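Local coordinates for structural protein ORF273 (Acidianus two-tailed virus, PDB 4ART), which is a thermo- and acid-stable structural protein of the virion with a fold of its own, whose precise role is not established, at residues A168-L179 / D193-I204. Sequence-based numbering, arbitrary orientation.
Sequences ALRIPQIVEQKL and DIERIVAEEQPI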
loop_
_atom_site.group_PDB
_atom_site.type_symbol
_atom_site.label_atom_id
_atom_site.label_comp_id
_atom_site.label_asym_id
_atom_site.label_seq_id
_atom_site.Cartn_x
_atom_site.Cartn_y
_atom_site.Cartn_z
ATOM N N ALA A 168 1.015 21.310 6.485
ATOM C CA ALA A 168 2.323 20.685 6.763
ATOM C C ALA A 168 2.912 20.049 5.506
ATOM O O ALA A 168 4.126 19.940 5.393
ATOM C CB ALA A 168 2.188 19.640 7.864
ATOM N N LEU A 169 2.047 19.616 4.579
ATOM C CA LEU A 169 2.436 19.005 3.315
ATOM C C LEU A 169 2.702 20.072 2.264
ATOM O O LEU A 169 3.093 19.741 1.139
ATOM C CB LEU A 169 1.343 18.014 2.828
ATOM C CG LEU A 169 1.328 16.656 3.519
ATOM C CD1 LEU A 169 0.024 15.901 3.219
ATOM C CD2 LEU A 169 2.587 15.831 3.134
ATOM N N ARG A 170 2.474 21.354 2.617
ATOM C CA ARG A 170 2.645 22.565 1.793
ATOM C C ARG A 170 1.671 22.575 0.620
ATOM O O ARG A 170 1.860 23.327 -0.346
ATOM C CB ARG A 170 4.103 22.789 1.324
ATOM C CG ARG A 170 5.136 22.987 2.449
ATOM C CD ARG A 170 6.528 23.272 1.903
ATOM N NE ARG A 170 6.598 24.543 1.166
ATOM C CZ ARG A 170 6.646 24.655 -0.162
ATOM N NH1 ARG A 170 6.642 23.569 -0.931
ATOM N NH2 ARG A 170 6.700 25.853 -0.730
ATOM N N ILE A 171 0.599 21.777 0.734
ATOM C CA ILE A 171 -0.435 21.698 -0.289
ATOM C C ILE A 171 -1.006 23.081 -0.656
ATOM O O ILE A 171 -1.083 23.346 -1.854
ATOM C CB ILE A 171 -1.485 20.591 -0.009
ATOM C CG1 ILE A 171 -0.880 19.199 -0.258
ATOM C CG2 ILE A 171 -2.738 20.785 -0.859
ATOM C CD1 ILE A 171 -1.638 18.019 0.325
ATOM N N PRO A 172 -1.377 23.994 0.290
ATOM C CA PRO A 172 -1.944 25.294 -0.124
ATOM C C PRO A 172 -1.041 26.135 -1.016
ATOM O O PRO A 172 -1.535 26.704 -1.995
ATOM C CB PRO A 172 -2.233 25.990 1.211
ATOM C CG PRO A 172 -2.434 24.864 2.165
ATOM C CD PRO A 172 -1.388 23.882 1.758
ATOM N N GLN A 173 0.278 26.198 -0.684
ATOM C CA GLN A 173 1.304 26.936 -1.447
ATOM C C GLN A 173 1.479 26.357 -2.848
ATOM O O GLN A 173 1.607 27.123 -3.798
ATOM C CB GLN A 173 2.667 26.911 -0.730
ATOM C CG GLN A 173 2.656 27.518 0.649
ATOM C CD GLN A 173 2.516 26.497 1.749
ATOM O OE1 GLN A 173 1.579 25.683 1.778
ATOM N NE2 GLN A 173 3.370 26.630 2.769
ATOM N N ILE A 174 1.518 25.010 -2.970
ATOM C CA ILE A 174 1.684 24.317 -4.273
ATOM C C ILE A 174 0.450 24.504 -5.174
ATOM O O ILE A 174 0.617 24.730 -6.375
ATOM C CB ILE A 174 2.146 22.830 -4.117
ATOM C CG1 ILE A 174 3.472 22.744 -3.297
ATOM C CG2 ILE A 174 2.287 22.142 -5.478
ATOM C CD1 ILE A 174 3.876 21.315 -2.716
ATOM N N VAL A 175 -0.782 24.447 -4.580
ATOM C CA VAL A 175 -2.075 24.653 -5.256
ATOM C C VAL A 175 -2.123 26.101 -5.724
ATOM O O VAL A 175 -2.514 26.338 -6.849
ATOM C CB VAL A 175 -3.297 24.256 -4.360
ATOM C CG1 VAL A 175 -4.609 24.768 -4.922
ATOM C CG2 VAL A 175 -3.373 22.746 -4.175
ATOM N N GLU A 176 -1.680 27.067 -4.881
ATOM C CA GLU A 176 -1.671 28.496 -5.229
ATOM C C GLU A 176 -0.714 28.788 -6.379
ATOM O O GLU A 176 -1.109 29.449 -7.338
ATOM C CB GLU A 176 -1.356 29.371 -4.013
ATOM C CG GLU A 176 -1.906 30.781 -4.138
ATOM C CD GLU A 176 -1.958 31.574 -2.845
ATOM O OE1 GLU A 176 -2.198 30.965 -1.775
ATOM O OE2 GLU A 176 -1.837 32.819 -2.913
ATOM N N GLN A 177 0.511 28.245 -6.314
ATOM C CA GLN A 177 1.518 28.414 -7.352
ATOM C C GLN A 177 1.055 27.836 -8.700
ATOM O O GLN A 177 1.242 28.461 -9.739
ATOM C CB GLN A 177 2.837 27.752 -6.906
ATOM C CG GLN A 177 4.052 28.135 -7.755
ATOM C CD GLN A 177 4.497 29.574 -7.536
ATOM O OE1 GLN A 177 4.215 30.205 -6.500
ATOM N NE2 GLN A 177 5.196 30.126 -8.517
ATOM N N LYS A 178 0.409 26.664 -8.676
ATOM C CA LYS A 178 -0.049 25.979 -9.886
ATOM C C LYS A 178 -1.430 26.401 -10.419
ATOM O O LYS A 178 -1.599 26.491 -11.631
ATOM C CB LYS A 178 0.037 24.451 -9.704
ATOM C CG LYS A 178 0.189 23.664 -11.017
ATOM C CD LYS A 178 1.650 23.537 -11.475
ATOM C CE LYS A 178 1.787 22.584 -12.638
ATOM N NZ LYS A 178 3.169 22.039 -12.727
ATOM N N LEU A 179 -2.409 26.648 -9.539
ATOM C CA LEU A 179 -3.785 26.955 -9.966
ATOM C C LEU A 179 -4.262 28.367 -9.740
ATOM O O LEU A 179 -5.231 28.778 -10.363
ATOM C CB LEU A 179 -4.791 25.999 -9.278
ATOM C CG LEU A 179 -4.521 24.503 -9.327
ATOM C CD1 LEU A 179 -5.531 23.759 -8.459
ATOM C CD2 LEU A 179 -4.580 23.980 -10.740
ATOM N N ASP A 193 -0.309 16.631 -11.690
ATOM C CA ASP A 193 0.844 17.543 -11.668
ATOM C C ASP A 193 1.094 18.039 -10.266
ATOM O O ASP A 193 2.248 18.041 -9.833
ATOM C CB ASP A 193 0.658 18.752 -12.623
ATOM C CG ASP A 193 0.679 18.406 -14.095
ATOM O OD1 ASP A 193 1.354 17.416 -14.461
ATOM O OD2 ASP A 193 0.042 19.144 -14.888
ATOM N N ILE A 194 0.018 18.417 -9.535
ATOM C CA ILE A 194 0.134 18.874 -8.150
ATOM C C ILE A 194 0.587 17.719 -7.255
ATOM O O ILE A 194 1.534 17.877 -6.485
ATOM C CB ILE A 194 -1.150 19.580 -7.621
ATOM C CG1 ILE A 194 -1.455 20.837 -8.454
ATOM C CG2 ILE A 194 -1.044 19.933 -6.098
ATOM C CD1 ILE A 194 -2.889 21.252 -8.341
ATOM N N GLU A 195 -0.071 16.562 -7.386
ATOM C CA GLU A 195 0.243 15.364 -6.619
ATOM C C GLU A 195 1.742 14.979 -6.718
ATOM O O GLU A 195 2.381 14.683 -5.698
ATOM C CB GLU A 195 -0.689 14.214 -7.066
ATOM C CG GLU A 195 -0.398 12.955 -6.296
ATOM C CD GLU A 195 -1.565 12.109 -5.869
ATOM O OE1 GLU A 195 -2.310 11.623 -6.740
ATOM O OE2 GLU A 195 -1.506 11.665 -4.707
ATOM N N ARG A 196 2.297 15.006 -7.937
ATOM C CA ARG A 196 3.701 14.690 -8.212
ATOM C C ARG A 196 4.667 15.608 -7.425
ATOM O O ARG A 196 5.642 15.119 -6.841
ATOM C CB ARG A 196 3.957 14.769 -9.736
ATOM C CG ARG A 196 5.375 14.401 -10.163
ATOM C CD ARG A 196 5.694 14.903 -11.564
ATOM N NE ARG A 196 6.230 16.271 -11.519
ATOM C CZ ARG A 196 5.556 17.376 -11.844
ATOM N NH1 ARG A 196 4.312 17.293 -12.301
ATOM N NH2 ARG A 196 6.133 18.568 -11.740
ATOM N N ILE A 197 4.423 16.935 -7.443
ATOM C CA ILE A 197 5.230 17.926 -6.701
ATOM C C ILE A 197 5.201 17.661 -5.176
ATOM O O ILE A 197 6.256 17.675 -4.538
ATOM C CB ILE A 197 4.782 19.385 -7.008
ATOM C CG1 ILE A 197 4.923 19.700 -8.533
ATOM C CG2 ILE A 197 5.582 20.409 -6.142
ATOM C CD1 ILE A 197 4.327 21.102 -8.998
ATOM N N VAL A 198 3.994 17.462 -4.617
ATOM C CA VAL A 198 3.759 17.255 -3.181
ATOM C C VAL A 198 4.461 15.990 -2.692
ATOM O O VAL A 198 5.185 16.049 -1.683
ATOM C CB VAL A 198 2.226 17.267 -2.794
ATOM C CG1 VAL A 198 1.977 16.948 -1.319
ATOM C CG2 VAL A 198 1.527 18.543 -3.238
ATOM N N ALA A 199 4.298 14.871 -3.432
ATOM C CA ALA A 199 4.777 13.561 -2.992
ATOM C C ALA A 199 6.162 13.139 -3.414
ATOM O O ALA A 199 6.792 12.348 -2.713
ATOM C CB ALA A 199 3.783 12.508 -3.410
ATOM N N GLU A 200 6.601 13.577 -4.596
ATOM C CA GLU A 200 7.847 13.109 -5.235
ATOM C C GLU A 200 8.905 14.162 -5.529
ATOM O O GLU A 200 10.002 13.798 -5.970
ATOM C CB GLU A 200 7.499 12.439 -6.573
ATOM C CG GLU A 200 6.512 11.305 -6.488
ATOM C CD GLU A 200 6.122 10.824 -7.864
ATOM O OE1 GLU A 200 6.898 10.045 -8.453
ATOM O OE2 GLU A 200 5.037 11.198 -8.350
ATOM N N GLU A 201 8.596 15.449 -5.352
ATOM C CA GLU A 201 9.571 16.493 -5.687
ATOM C C GLU A 201 10.099 17.324 -4.542
ATOM O O GLU A 201 11.317 17.427 -4.372
ATOM C CB GLU A 201 9.125 17.352 -6.891
ATOM C CG GLU A 201 8.883 16.525 -8.153
ATOM C CD GLU A 201 8.446 17.266 -9.403
ATOM O OE1 GLU A 201 7.821 18.345 -9.287
ATOM O OE2 GLU A 201 8.691 16.735 -10.510
ATOM N N GLN A 202 9.205 17.917 -3.758
ATOM C CA GLN A 202 9.631 18.791 -2.661
ATOM C C GLN A 202 10.303 18.042 -1.502
ATOM O O GLN A 202 9.748 17.032 -1.054
ATOM C CB GLN A 202 8.447 19.627 -2.126
ATOM C CG GLN A 202 7.399 18.770 -1.393
ATOM C CD GLN A 202 6.322 19.501 -0.655
ATOM O OE1 GLN A 202 6.435 20.681 -0.326
ATOM N NE2 GLN A 202 5.290 18.759 -0.285
ATOM N N PRO A 203 11.442 18.527 -0.946
ATOM C CA PRO A 203 11.930 17.897 0.289
ATOM C C PRO A 203 11.002 18.375 1.412
ATOM O O PRO A 203 10.885 19.572 1.690
ATOM C CB PRO A 203 13.367 18.406 0.440
ATOM C CG PRO A 203 13.444 19.666 -0.381
ATOM C CD PRO A 203 12.226 19.736 -1.303
ATOM N N ILE A 204 10.293 17.443 1.999
ATOM C CA ILE A 204 9.339 17.772 3.031
ATOM C C ILE A 204 9.811 17.395 4.443
ATOM O O ILE A 204 9.508 18.135 5.369
ATOM C CB ILE A 204 7.895 17.281 2.654
ATOM C CG1 ILE A 204 6.798 17.957 3.488
ATOM C CG2 ILE A 204 7.759 15.726 2.674
ATOM C CD1 ILE A 204 6.442 19.381 3.057
#
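Ile194 is a knob set into a hole on helix 171-179, formed by Ile174, Val175, Lys178 and Leu179. The two consecutive helices pack as a roughly antiparallel pair, at 142°, at the edge of the molecule against helix 113-123. Packing is tight along the aliphatic seam. CD1 of Ile194 reaches CD1 of Leu179 at 3.6 Å, while its other branch, CG2, faces Ile174 and Val175. Ile174 spreads both branches: CG2 lies against CG2 of Ile197 at 3.8 Å, and CD1 meets CG2 of Val198 at 3.7 Å. Ile171 crosses Val198 at about a right angle and also touches Leu117 and Tyr120 of helix 113-123.

The margin near Lys178 is looser and exposed. This side chain bends at chi2 (86°), which lays CE over CB of Asp193 at 4.0 Å. NZ stays 4.8 Å from OD2 of Asp193, too far for a salt bridge. Asp193 belongs to a salt-bridge network in which Arg196 holds Glu201 closely and Asp193 only at long range.

A polar clasp closes the other end. Arg170 ends helix 162-168 in a Schellman motif and sits at the N-cap position of the next helix. Its NH1 donates a hydrogen bond to OE1 of Gln202, which lies in the guanidinium plane. NE2 of Gln202 donates twice: to O of Val198 at 3.1 Å, and nearly straight to O of Leu169 at 2.8 Å.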